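Local coordinates for putative methyltransferase (Emericella variicolor, PDB 7DMB), which probably transfers a methyl group from S-adenosyl-L-methionine, acting in trans with a polyketide synthase in calbistrin biosynthesis, and is bound here to S-adenosyl-L-homocysteine, at residues D236-P239 / L240-D243; A259-I262 / S263-P266; A281-V284 / L285-T288; C290-E293 / T294-V298. One frame throughout, in Å; residues are numbered along the deposited sequence.

Contact 1 of 4, residues D236-P239 / L240-D243; sequences DISP and LFFD. With SAH (S-adenosyl-L-homocysteine), chain C.
The F242 ring carries P239 on one face. The CA of P239 sits 3.7 Å from the F242 ring centroid, 12° off the ring normal, a CH-pi contact over the face. CB of the proline follows at the CE2 side of the ring. The backbone N of D236 lies near the plane of the same ring, at its edge. The F241 ring is met at its edge by S238 O and by D236 OD1. D236 OD1 is 3.4 Å from F241 CD2, with carboxylate and ring planes 63° apart.

D236 holds the ribose of SAH with both oxygens. Its OD1 takes a hydrogen bond from O2' of SAH at 2.7 Å, and its OD2 takes one from O3' of SAH at 2.6 Å. The anti lone pair of OD1 also accepts from the backbone N of S238 at 2.8 Å, which makes an Asx turn. This bond helps fix the rotation of the carboxylate. CG of D236 stands opposite its own backbone N (chi1 -162°), which places the carboxylate between the ribose and the F241 edge. F242 N donates to P239 O at 3.1 Å, and water 1 joins P239 O to D243 N. The side chain of F242 also touches Y257 of strand 255-259. An acidic residue at the end of the second strand, gripping both ribose hydroxyls, is characteristic of the Rossmann-like class I methyltransferase fold.

Contact 2 of 4, residues A259-I262 / S263-P266; sequences ALDI and SKDP. With SAH (S-adenosyl-L-homocysteine), chain C.
D261 and S263 meet in a type I beta turn, D261 to K264, in the adenine site of a Rossmann-like methyltransferase. The first shell is formed by D261 and I262 with the adenine of SAH. N6 of SAH donates to D261 OD2 at 3.0 Å. The backbone N of I262 donates to N1 of SAH at 3.1 Å, with an N-H...acceptor angle of 162°. Together they meet the Watson-Crick edge of the adenine.

The second shell steadies the carboxylate. OD2 of D261 also accepts from the backbone N of S263 at 2.9 Å, on its anti side and out of the carboxylate plane. With the bond from S263 OG, three donors grip this one oxygen. K264 N closes the turn onto D261 O at 3.2 Å. The aliphatic part of K264 passes obliquely across D261, and the opposite charges would probably attract, although the charged atoms are not in contact.

Further out, Q269 NE2 binds D261 O, and N297 ND2 of helix 291-301 binds I262 O. CD1 of L260 rests on CB of P266. The hydroxyl of S263 lies between its own N and C (chi1 65°), turned to D261, and S263 OG to D261 OD2 is very short at 2.5 Å.

Contact 3 of 4, residues A281-V284 / L285-T288; sequences ASNV and LHAT. With SAH (S-adenosyl-L-homocysteine), chain C.
A281 and L285 pack together where strand 276-282 runs into a short 3-10 turn. CB of A281 is 3.9 Å from CG of L285, and CD2 of the leucine also reaches the alanine methyl.

V284 sends its two methyls to different places. CG2 stands opposite the backbone N and reaches the bound SAH, 3.2 Å from O4' of SAH. CG1 takes the tight place between N and C (chi1 47°), close to L285 N. N283 and H286 cross at an angle, their amide and ring planes 62° apart. OD1 of N283 lies in the plane of the imidazole, at its edge, 3.5 Å from H286 CE1. The main polar partners of these two lie outside: N283 OD1 binds L313 N, and H286 ND1 binds E312 OE1.

A287 N bonds to V284 O at 2.8 Å and closes the turn. L285 O accepts from both T288 N and T288 OG1, the latter at 2.7 Å and in the carbonyl plane. The backbone O of S282 accepts from the amino N of SAH at 3.2 Å. The chemistry divides accordingly: a backbone carbonyl takes the amino group of SAH, while V284 gives its ribose and base an apolar neighbour.

Contact 4 of 4, residues C290-E293 / T294-V298; sequences CLVE and TLKNV
E293, T294 and V292 bury the most surface in the first two turns of helix 291-301. E293 contributes through its carbonyl O, which accepts from N297 N at 3.0 Å.

T294 turns its side chain back toward the start of the helix. OG1 stands opposite the carbonyl carbon (chi1 -76°), and CB lies 3.3 Å from L291 O. Water 2 joins the hydroxyl to the N-cap residue: it accepts from C290 N at 2.9 Å and is hydrogen-bonded to T294 OG1 at 3.0 Å. The same hydroxyl is hydrogen-bonded to T288 OG1, in the loop before the helix.

V292 and K296 lie alongside each other and point the same way. CG1 of V292 is 3.8 Å from CE of K296, so an extended lysine chain runs along the valine. V292 O accepts from K296 N at 2.8 Å. The other backbone bonds, T294 N to C290 O and L295 N to L291 O, follow the same i to i+4 pattern.

The buried side of the helix faces the fold. L295 packs on L308 of strand 306-313 and on L353 of helix 346-355, and N297 ND2 binds I262 O in the adenine loop. The chemistry is mixed. Regular backbone bonds build the helix start, and a water and a threonine hydroxyl tie its first residues together. K296 meets the valine through its methylenes while its end leads away, so this side-chain contact is apolar and does not depend on the lysine charge.

How the contacts relate
Going from the N terminus, the four contacts follow in series, and none nests in or crosses another. Each is local: contacts 1 to 3 shape the loops after strands, contact 4 the start of a helix. Contact 1 joins the end of strand 229-236 to helix 242-248. Contact 2 lies after strand 255-259, and D236 O of contact 1 meets L260 N of contact 2 at 2.7 Å. Contact 3 follows strand 276-282 and leads into contact 4 on helix 291-301. I262 of contact 2 packs on T288 and L285 of contact 3. Contacts 1, 2 and 3 all touch SAH, while contact 4 backs the loops of contacts 2 and 3.

Contact 1 of 4, residues D236-P239 / L240-D243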
loop_
_atom_site.group_PDB
_atom_site.type_symbol
_atom_site.label_atom_id
_atom_site.label_comp_id
_atom_site.label_asym_id
_atom_site.label_seq_id
_atom_site.Cartn_x
_atom_site.Cartn_y
_atom_site.Cartn_z
ATOM N N ASP A 236 13.828 5.369 -0.144
ATOM C CA ASP A 236 13.403 4.090 0.396
ATOM C C ASP A 236 14.375 3.775 1.517
ATOM O O ASP A 236 15.441 4.391 1.626
ATOM C CB ASP A 236 13.389 2.977 -0.677
ATOM C CG ASP A 236 12.557 1.754 -0.258
ATOM O OD1 ASP A 236 13.119 0.842 0.390
ATOM O OD2 ASP A 236 11.344 1.718 -0.564
ATOM N N ILE A 237 13.995 2.834 2.375
ATOM C CA ILE A 237 14.976 2.356 3.338
ATOM C C ILE A 237 16.035 1.499 2.658
ATOM O O ILE A 237 17.149 1.355 3.180
ATOM C CB ILE A 237 14.289 1.568 4.464
ATOM C CG1 ILE A 237 15.221 1.454 5.677
ATOM C CG2 ILE A 237 13.834 0.202 3.952
ATOM C CD1 ILE A 237 14.584 0.794 6.906
ATOM N N SER A 238 15.707 0.923 1.503
ATOM C CA SER A 238 16.580 -0.002 0.796
ATOM C C SER A 238 17.083 0.639 -0.487
ATOM O O SER A 238 16.273 0.942 -1.372
ATOM C CB SER A 238 15.837 -1.295 0.478
ATOM O OG SER A 238 16.667 -2.153 -0.275
ATOM N N PRO A 239 18.394 0.860 -0.636
ATOM C CA PRO A 239 18.917 1.387 -1.907
ATOM C C PRO A 239 18.850 0.395 -3.055
ATOM O O PRO A 239 19.152 0.779 -4.188
ATOM C CB PRO A 239 20.378 1.742 -1.569
ATOM C CG PRO A 239 20.450 1.733 -0.046
ATOM C CD PRO A 239 19.457 0.699 0.374
ATOM N N LEU A 240 18.469 -0.861 -2.807
ATOM C CA LEU A 240 18.423 -1.840 -3.886
ATOM C C LEU A 240 17.373 -1.493 -4.935
ATOM O O LEU A 240 17.440 -2.006 -6.054
ATOM C CB LEU A 240 18.168 -3.236 -3.312
ATOM C CG LEU A 240 19.339 -3.752 -2.467
ATOM C CD1 LEU A 240 18.999 -5.086 -1.799
ATOM C CD2 LEU A 240 20.622 -3.850 -3.308
ATOM N N PHE A 241 16.425 -0.617 -4.600
ATOM C CA PHE A 241 15.380 -0.192 -5.519
ATOM C C PHE A 241 15.860 0.833 -6.543
ATOM O O PHE A 241 15.180 1.042 -7.551
ATOM C CB PHE A 241 14.210 0.411 -4.722
ATOM C CG PHE A 241 13.357 -0.615 -4.009
ATOM C CD1 PHE A 241 12.606 -1.540 -4.734
ATOM C CD2 PHE A 241 13.301 -0.653 -2.627
ATOM C CE1 PHE A 241 11.815 -2.499 -4.098
ATOM C CE2 PHE A 241 12.499 -1.604 -1.967
ATOM C CZ PHE A 241 11.753 -2.530 -2.710
ATOM N N PHE A 242 17.013 1.470 -6.320
ATOM C CA PHE A 242 17.284 2.739 -6.991
ATOM C C PHE A 242 17.602 2.558 -8.479
ATOM O O PHE A 242 17.213 3.397 -9.301
ATOM C CB PHE A 242 18.418 3.473 -6.273
ATOM C CG PHE A 242 18.051 3.972 -4.900
ATOM C CD1 PHE A 242 16.728 3.933 -4.454
ATOM C CD2 PHE A 242 19.024 4.486 -4.055
ATOM C CE1 PHE A 242 16.386 4.383 -3.182
ATOM C CE2 PHE A 242 18.683 4.950 -2.785
ATOM C CZ PHE A 242 17.362 4.897 -2.355
ATOM N N ASP A 243 18.289 1.473 -8.855
ATOM C CA ASP A 243 18.637 1.282 -10.267
ATOM C C ASP A 243 17.384 1.186 -11.130
ATOM O O ASP A 243 17.237 1.910 -12.121
ATOM C CB ASP A 243 19.517 0.042 -10.434
ATOM C CG ASP A 243 20.939 0.276 -9.949
ATOM O OD1 ASP A 243 21.397 1.429 -10.059
ATOM O OD2 ASP A 243 21.589 -0.658 -9.441
HETATM N N SAH C . 5.689 2.364 -2.202
HETATM C CA SAH C . 5.845 0.914 -2.505
HETATM C CB SAH C . 4.662 0.091 -1.983
HETATM C CG SAH C . 4.773 -0.235 -0.509
HETATM S SD SAH C . 6.083 -1.431 -0.105
HETATM C C SAH C . 5.981 0.725 -4.018
HETATM O O SAH C . 6.835 -0.102 -4.399
HETATM O OXT SAH C . 5.250 1.431 -4.753
HETATM C "C5'" SAH C . 6.860 -0.623 1.318
HETATM C "C4'" SAH C . 8.160 0.058 0.945
HETATM O "O4'" SAH C . 8.623 0.834 2.078
HETATM C "C3'" SAH C . 9.290 -0.912 0.591
HETATM O "O3'" SAH C . 9.921 -0.482 -0.608
HETATM C "C2'" SAH C . 10.205 -0.848 1.819
HETATM O "O2'" SAH C . 11.572 -1.079 1.554
HETATM C "C1'" SAH C . 9.987 0.579 2.302
HETATM N N9 SAH C . 10.246 0.741 3.729
HETATM C C8 SAH C . 10.016 -0.204 4.696
HETATM N N7 SAH C . 10.325 0.195 5.903
HETATM C C5 SAH C . 10.804 1.484 5.724
HETATM C C6 SAH C . 11.296 2.442 6.632
HETATM N N6 SAH C . 11.396 2.232 7.941
HETATM N N1 SAH C . 11.692 3.636 6.126
HETATM C C2 SAH C . 11.591 3.836 4.805
HETATM N N3 SAH C . 11.141 3.013 3.862
HETATM C C4 SAH C . 10.759 1.835 4.386
HETATM O O HOH W 1 19.805 -0.037 -7.125
#

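Contact 2 of 4, residues A259-I262 / S263-P266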
loop_
_atom_site.group_PDB
_atom_site.type_symbol
_atom_site.label_atom_id
_atom_site.label_comp_id
_atom_site.label_asym_id
_atom_site.label_seq_id
_atom_site.Cartn_x
_atom_site.Cartn_y
_atom_site.Cartn_z
ATOM N N ALA A 259 18.794 6.998 0.264
ATOM C CA ALA A 259 18.223 6.096 1.262
ATOM C C ALA A 259 17.686 6.883 2.453
ATOM O O ALA A 259 18.193 7.957 2.793
ATOM C CB ALA A 259 19.260 5.078 1.737
ATOM N N LEU A 260 16.644 6.340 3.090
ATOM C CA LEU A 260 16.045 6.980 4.258
ATOM C C LEU A 260 15.204 5.974 5.028
ATOM O O LEU A 260 14.334 5.300 4.453
ATOM C CB LEU A 260 15.181 8.176 3.869
ATOM C CG LEU A 260 14.364 8.722 5.039
ATOM C CD1 LEU A 260 15.308 9.300 6.097
ATOM C CD2 LEU A 260 13.386 9.782 4.586
ATOM N N ASP A 261 15.476 5.889 6.330
ATOM C CA ASP A 261 14.711 5.102 7.288
ATOM C C ASP A 261 13.835 6.073 8.066
ATOM O O ASP A 261 14.333 6.792 8.941
ATOM C CB ASP A 261 15.656 4.344 8.219
ATOM C CG ASP A 261 14.928 3.478 9.246
ATOM O OD1 ASP A 261 15.631 2.689 9.910
ATOM O OD2 ASP A 261 13.684 3.599 9.417
ATOM N N ILE A 262 12.531 6.095 7.759
ATOM C CA ILE A 262 11.640 7.075 8.387
ATOM C C ILE A 262 11.321 6.739 9.837
ATOM O O ILE A 262 10.784 7.598 10.558
ATOM C CB ILE A 262 10.359 7.242 7.544
ATOM C CG1 ILE A 262 9.596 8.533 7.901
ATOM C CG2 ILE A 262 9.454 6.013 7.668
ATOM C CD1 ILE A 262 10.383 9.827 7.747
ATOM N N SER A 263 11.666 5.536 10.311
ATOM C CA SER A 263 11.521 5.251 11.739
ATOM C C SER A 263 12.573 5.946 12.600
ATOM O O SER A 263 12.481 5.862 13.828
ATOM C CB SER A 263 11.559 3.735 12.015
ATOM O OG SER A 263 12.815 3.131 11.710
ATOM N N LYS A 264 13.549 6.628 11.999
ATOM C CA LYS A 264 14.639 7.269 12.718
ATOM C C LYS A 264 14.797 8.700 12.230
ATOM O O LYS A 264 14.302 9.070 11.163
ATOM C CB LYS A 264 15.963 6.519 12.537
ATOM C CG LYS A 264 15.948 5.131 13.139
ATOM C CD LYS A 264 17.168 4.338 12.716
ATOM C CE LYS A 264 16.966 2.869 13.042
ATOM N NZ LYS A 264 17.969 2.358 13.997
ATOM N N ASP A 265 15.514 9.500 13.020
ATOM C CA ASP A 265 15.652 10.927 12.747
ATOM C C ASP A 265 16.220 11.163 11.344
ATOM O O ASP A 265 17.327 10.684 11.039
ATOM C CB ASP A 265 16.547 11.597 13.789
ATOM C CG ASP A 265 16.920 13.008 13.397
ATOM O OD1 ASP A 265 16.041 13.742 12.894
ATOM O OD2 ASP A 265 18.093 13.387 13.586
ATOM N N PRO A 266 15.504 11.880 10.471
ATOM C CA PRO A 266 16.047 12.140 9.132
ATOM C C PRO A 266 17.210 13.119 9.119
ATOM O O PRO A 266 18.103 12.974 8.268
ATOM C CB PRO A 266 14.838 12.669 8.346
ATOM C CG PRO A 266 13.802 12.990 9.337
ATOM C CD PRO A 266 14.091 12.268 10.600
HETATM N N SAH C . 5.689 2.364 -2.202
HETATM C CA SAH C . 5.845 0.914 -2.505
HETATM C CB SAH C . 4.662 0.091 -1.983
HETATM C CG SAH C . 4.773 -0.235 -0.509
HETATM S SD SAH C . 6.083 -1.431 -0.105
HETATM C C SAH C . 5.981 0.725 -4.018
HETATM O O SAH C . 6.835 -0.102 -4.399
HETATM O OXT SAH C . 5.250 1.431 -4.753
HETATM C "C5'" SAH C . 6.860 -0.623 1.318
HETATM C "C4'" SAH C . 8.160 0.058 0.945
HETATM O "O4'" SAH C . 8.623 0.834 2.078
HETATM C "C3'" SAH C . 9.290 -0.912 0.591
HETATM O "O3'" SAH C . 9.921 -0.482 -0.608
HETATM C "C2'" SAH C . 10.205 -0.848 1.819
HETATM O "O2'" SAH C . 11.572 -1.079 1.554
HETATM C "C1'" SAH C . 9.987 0.579 2.302
HETATM N N9 SAH C . 10.246 0.741 3.729
HETATM C C8 SAH C . 10.016 -0.204 4.696
HETATM N N7 SAH C . 10.325 0.195 5.903
HETATM C C5 SAH C . 10.804 1.484 5.724
HETATM C C6 SAH C . 11.296 2.442 6.632
HETATM N N6 SAH C . 11.396 2.232 7.941
HETATM N N1 SAH C . 11.692 3.636 6.126
HETATM C C2 SAH C . 11.591 3.836 4.805
HETATM N N3 SAH C . 11.141 3.013 3.862
HETATM C C4 SAH C . 10.759 1.835 4.386
#

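Contact 3 of 4, residues A281-V284 / L285-T288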
loop_
_atom_site.group_PDB
_atom_site.type_symbol
_atom_site.label_atom_id
_atom_site.label_comp_id
_atom_site.label_asym_id
_atom_site.label_seq_id
_atom_site.Cartn_x
_atom_site.Cartn_y
_atom_site.Cartn_z
ATOM N N ALA A 281 3.863 9.109 0.897
ATOM C CA ALA A 281 4.118 7.767 1.422
ATOM C C ALA A 281 2.963 6.829 1.078
ATOM O O ALA A 281 1.815 7.088 1.464
ATOM C CB ALA A 281 4.347 7.822 2.934
ATOM N N SER A 282 3.261 5.732 0.367
ATOM C CA SER A 282 2.225 4.770 -0.002
ATOM C C SER A 282 2.610 3.419 0.589
ATOM O O SER A 282 3.556 2.766 0.130
ATOM C CB SER A 282 2.042 4.690 -1.511
ATOM O OG SER A 282 1.154 3.650 -1.895
ATOM N N ASN A 283 1.882 3.044 1.636
ATOM C CA ASN A 283 1.927 1.712 2.215
ATOM C C ASN A 283 3.332 1.367 2.704
ATOM O O ASN A 283 3.790 0.230 2.607
ATOM C CB ASN A 283 1.368 0.688 1.226
ATOM C CG ASN A 283 -0.158 0.671 1.242
ATOM O OD1 ASN A 283 -0.770 0.468 2.300
ATOM N ND2 ASN A 283 -0.777 0.958 0.094
ATOM N N VAL A 284 3.996 2.366 3.295
ATOM C CA VAL A 284 5.274 2.190 3.960
ATOM C C VAL A 284 5.180 2.509 5.449
ATOM O O VAL A 284 5.792 1.826 6.281
ATOM C CB VAL A 284 6.377 3.048 3.288
ATOM C CG1 VAL A 284 5.892 4.486 3.051
ATOM C CG2 VAL A 284 7.641 3.044 4.135
ATOM N N LEU A 285 4.389 3.520 5.821
ATOM C CA LEU A 285 4.388 3.949 7.215
ATOM C C LEU A 285 3.915 2.828 8.139
ATOM O O LEU A 285 4.457 2.658 9.234
ATOM C CB LEU A 285 3.542 5.218 7.389
ATOM C CG LEU A 285 3.962 6.507 6.625
ATOM C CD1 LEU A 285 3.246 7.752 7.157
ATOM C CD2 LEU A 285 5.454 6.724 6.638
ATOM N N HIS A 286 2.942 2.020 7.703
ATOM C CA HIS A 286 2.480 0.937 8.571
ATOM C C HIS A 286 3.545 -0.136 8.777
ATOM O O HIS A 286 3.393 -0.972 9.677
ATOM C CB HIS A 286 1.189 0.303 8.025
ATOM C CG HIS A 286 1.383 -0.556 6.812
ATOM N ND1 HIS A 286 0.788 -0.273 5.601
ATOM C CD2 HIS A 286 2.080 -1.704 6.630
ATOM C CE1 HIS A 286 1.116 -1.204 4.724
ATOM N NE2 HIS A 286 1.904 -2.081 5.321
ATOM N N ALA A 287 4.599 -0.147 7.946
ATOM C CA ALA A 287 5.708 -1.080 8.122
ATOM C C ALA A 287 6.693 -0.633 9.196
ATOM O O ALA A 287 7.602 -1.396 9.542
ATOM C CB ALA A 287 6.451 -1.290 6.794
ATOM N N THR A 288 6.530 0.541 9.735
ATOM C CA THR A 288 7.418 1.014 10.780
ATOM C C THR A 288 6.879 0.608 12.146
ATOM O O THR A 288 5.679 0.352 12.297
ATOM C CB THR A 288 7.572 2.534 10.681
ATOM O OG1 THR A 288 6.349 3.179 11.072
ATOM C CG2 THR A 288 7.906 2.921 9.253
HETATM N N SAH C . 5.689 2.364 -2.202
HETATM C CA SAH C . 5.845 0.914 -2.505
HETATM C CB SAH C . 4.662 0.091 -1.983
HETATM C CG SAH C . 4.773 -0.235 -0.509
HETATM S SD SAH C . 6.083 -1.431 -0.105
HETATM C C SAH C . 5.981 0.725 -4.018
HETATM O O SAH C . 6.835 -0.102 -4.399
HETATM O OXT SAH C . 5.250 1.431 -4.753
HETATM C "C5'" SAH C . 6.860 -0.623 1.318
HETATM C "C4'" SAH C . 8.160 0.058 0.945
HETATM O "O4'" SAH C . 8.623 0.834 2.078
HETATM C "C3'" SAH C . 9.290 -0.912 0.591
HETATM O "O3'" SAH C . 9.921 -0.482 -0.608
HETATM C "C2'" SAH C . 10.205 -0.848 1.819
HETATM O "O2'" SAH C . 11.572 -1.079 1.554
HETATM C "C1'" SAH C . 9.987 0.579 2.302
HETATM N N9 SAH C . 10.246 0.741 3.729
HETATM C C8 SAH C . 10.016 -0.204 4.696
HETATM N N7 SAH C . 10.325 0.195 5.903
HETATM C C5 SAH C . 10.804 1.484 5.724
HETATM C C6 SAH C . 11.296 2.442 6.632
HETATM N N6 SAH C . 11.396 2.232 7.941
HETATM N N1 SAH C . 11.692 3.636 6.126
HETATM C C2 SAH C . 11.591 3.836 4.805
HETATM N N3 SAH C . 11.141 3.013 3.862
HETATM C C4 SAH C . 10.759 1.835 4.386
#

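Contact 4 of 4, residues C290-E293 / T294-V298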
loop_
_atom_site.group_PDB
_atom_site.type_symbol
_atom_site.label_atom_id
_atom_site.label_comp_id
_atom_site.label_asym_id
_atom_site.label_seq_id
_atom_site.Cartn_x
_atom_site.Cartn_y
_atom_site.Cartn_z
ATOM N N CYS A 290 6.583 2.197 15.142
ATOM C CA CYS A 290 5.883 3.108 16.037
ATOM C C CYS A 290 5.389 4.272 15.189
ATOM O O CYS A 290 6.188 5.089 14.728
ATOM C CB CYS A 290 6.827 3.570 17.160
ATOM S SG CYS A 290 6.190 4.859 18.240
ATOM N N LEU A 291 4.081 4.342 14.957
ATOM C CA LEU A 291 3.580 5.284 13.961
ATOM C C LEU A 291 3.809 6.730 14.386
ATOM O O LEU A 291 4.104 7.586 13.544
ATOM C CB LEU A 291 2.097 5.039 13.681
ATOM C CG LEU A 291 1.765 3.659 13.130
ATOM C CD1 LEU A 291 0.329 3.627 12.709
ATOM C CD2 LEU A 291 2.706 3.315 11.957
ATOM N N VAL A 292 3.667 7.025 15.684
ATOM C CA VAL A 292 3.811 8.402 16.147
ATOM C C VAL A 292 5.241 8.898 15.936
ATOM O O VAL A 292 5.461 10.015 15.451
ATOM C CB VAL A 292 3.370 8.520 17.618
ATOM C CG1 VAL A 292 3.724 9.886 18.173
ATOM C CG2 VAL A 292 1.866 8.272 17.743
ATOM N N GLU A 293 6.237 8.083 16.281
ATOM C CA GLU A 293 7.620 8.478 16.026
ATOM C C GLU A 293 7.873 8.628 14.533
ATOM O O GLU A 293 8.573 9.554 14.097
ATOM C CB GLU A 293 8.574 7.456 16.637
ATOM C CG GLU A 293 9.044 7.808 18.044
ATOM C CD GLU A 293 9.954 6.739 18.622
ATOM O OE1 GLU A 293 10.763 6.183 17.848
ATOM O OE2 GLU A 293 9.867 6.455 19.840
ATOM N N THR A 294 7.281 7.739 13.737
ATOM C CA THR A 294 7.359 7.836 12.284
ATOM C C THR A 294 6.741 9.128 11.779
ATOM O O THR A 294 7.319 9.822 10.930
ATOM C CB THR A 294 6.653 6.647 11.652
ATOM O OG1 THR A 294 7.497 5.503 11.776
ATOM C CG2 THR A 294 6.324 6.929 10.171
ATOM N N LEU A 295 5.548 9.459 12.272
ATOM C CA LEU A 295 4.917 10.690 11.817
ATOM C C LEU A 295 5.676 11.936 12.305
ATOM O O LEU A 295 5.766 12.924 11.568
ATOM C CB LEU A 295 3.441 10.686 12.241
ATOM C CG LEU A 295 2.561 9.649 11.510
ATOM C CD1 LEU A 295 1.262 9.328 12.234
ATOM C CD2 LEU A 295 2.243 10.084 10.085
ATOM N N LYS A 296 6.271 11.899 13.507
ATOM C CA LYS A 296 7.115 13.016 13.944
ATOM C C LYS A 296 8.339 13.175 13.050
ATOM O O LYS A 296 8.824 14.301 12.845
ATOM C CB LYS A 296 7.569 12.829 15.395
ATOM C CG LYS A 296 6.455 12.911 16.453
ATOM C CD LYS A 296 6.992 12.625 17.874
ATOM C CE LYS A 296 5.909 12.838 18.931
ATOM N NZ LYS A 296 6.444 12.824 20.317
ATOM N N ASN A 297 8.859 12.072 12.516
ATOM C CA ASN A 297 9.987 12.179 11.597
ATOM C C ASN A 297 9.544 12.730 10.248
ATOM O O ASN A 297 10.292 13.492 9.620
ATOM C CB ASN A 297 10.680 10.826 11.443
ATOM C CG ASN A 297 11.458 10.425 12.692
ATOM O OD1 ASN A 297 11.900 11.282 13.472
ATOM N ND2 ASN A 297 11.615 9.120 12.898
ATOM N N VAL A 298 8.323 12.400 9.806
ATOM C CA VAL A 298 7.789 13.041 8.604
ATOM C C VAL A 298 7.626 14.544 8.827
ATOM O O VAL A 298 7.927 15.352 7.944
ATOM C CB VAL A 298 6.464 12.385 8.181
ATOM C CG1 VAL A 298 5.814 13.190 7.063
ATOM C CG2 VAL A 298 6.691 10.953 7.724
HETATM O O HOH W 2 8.705 3.632 13.716
#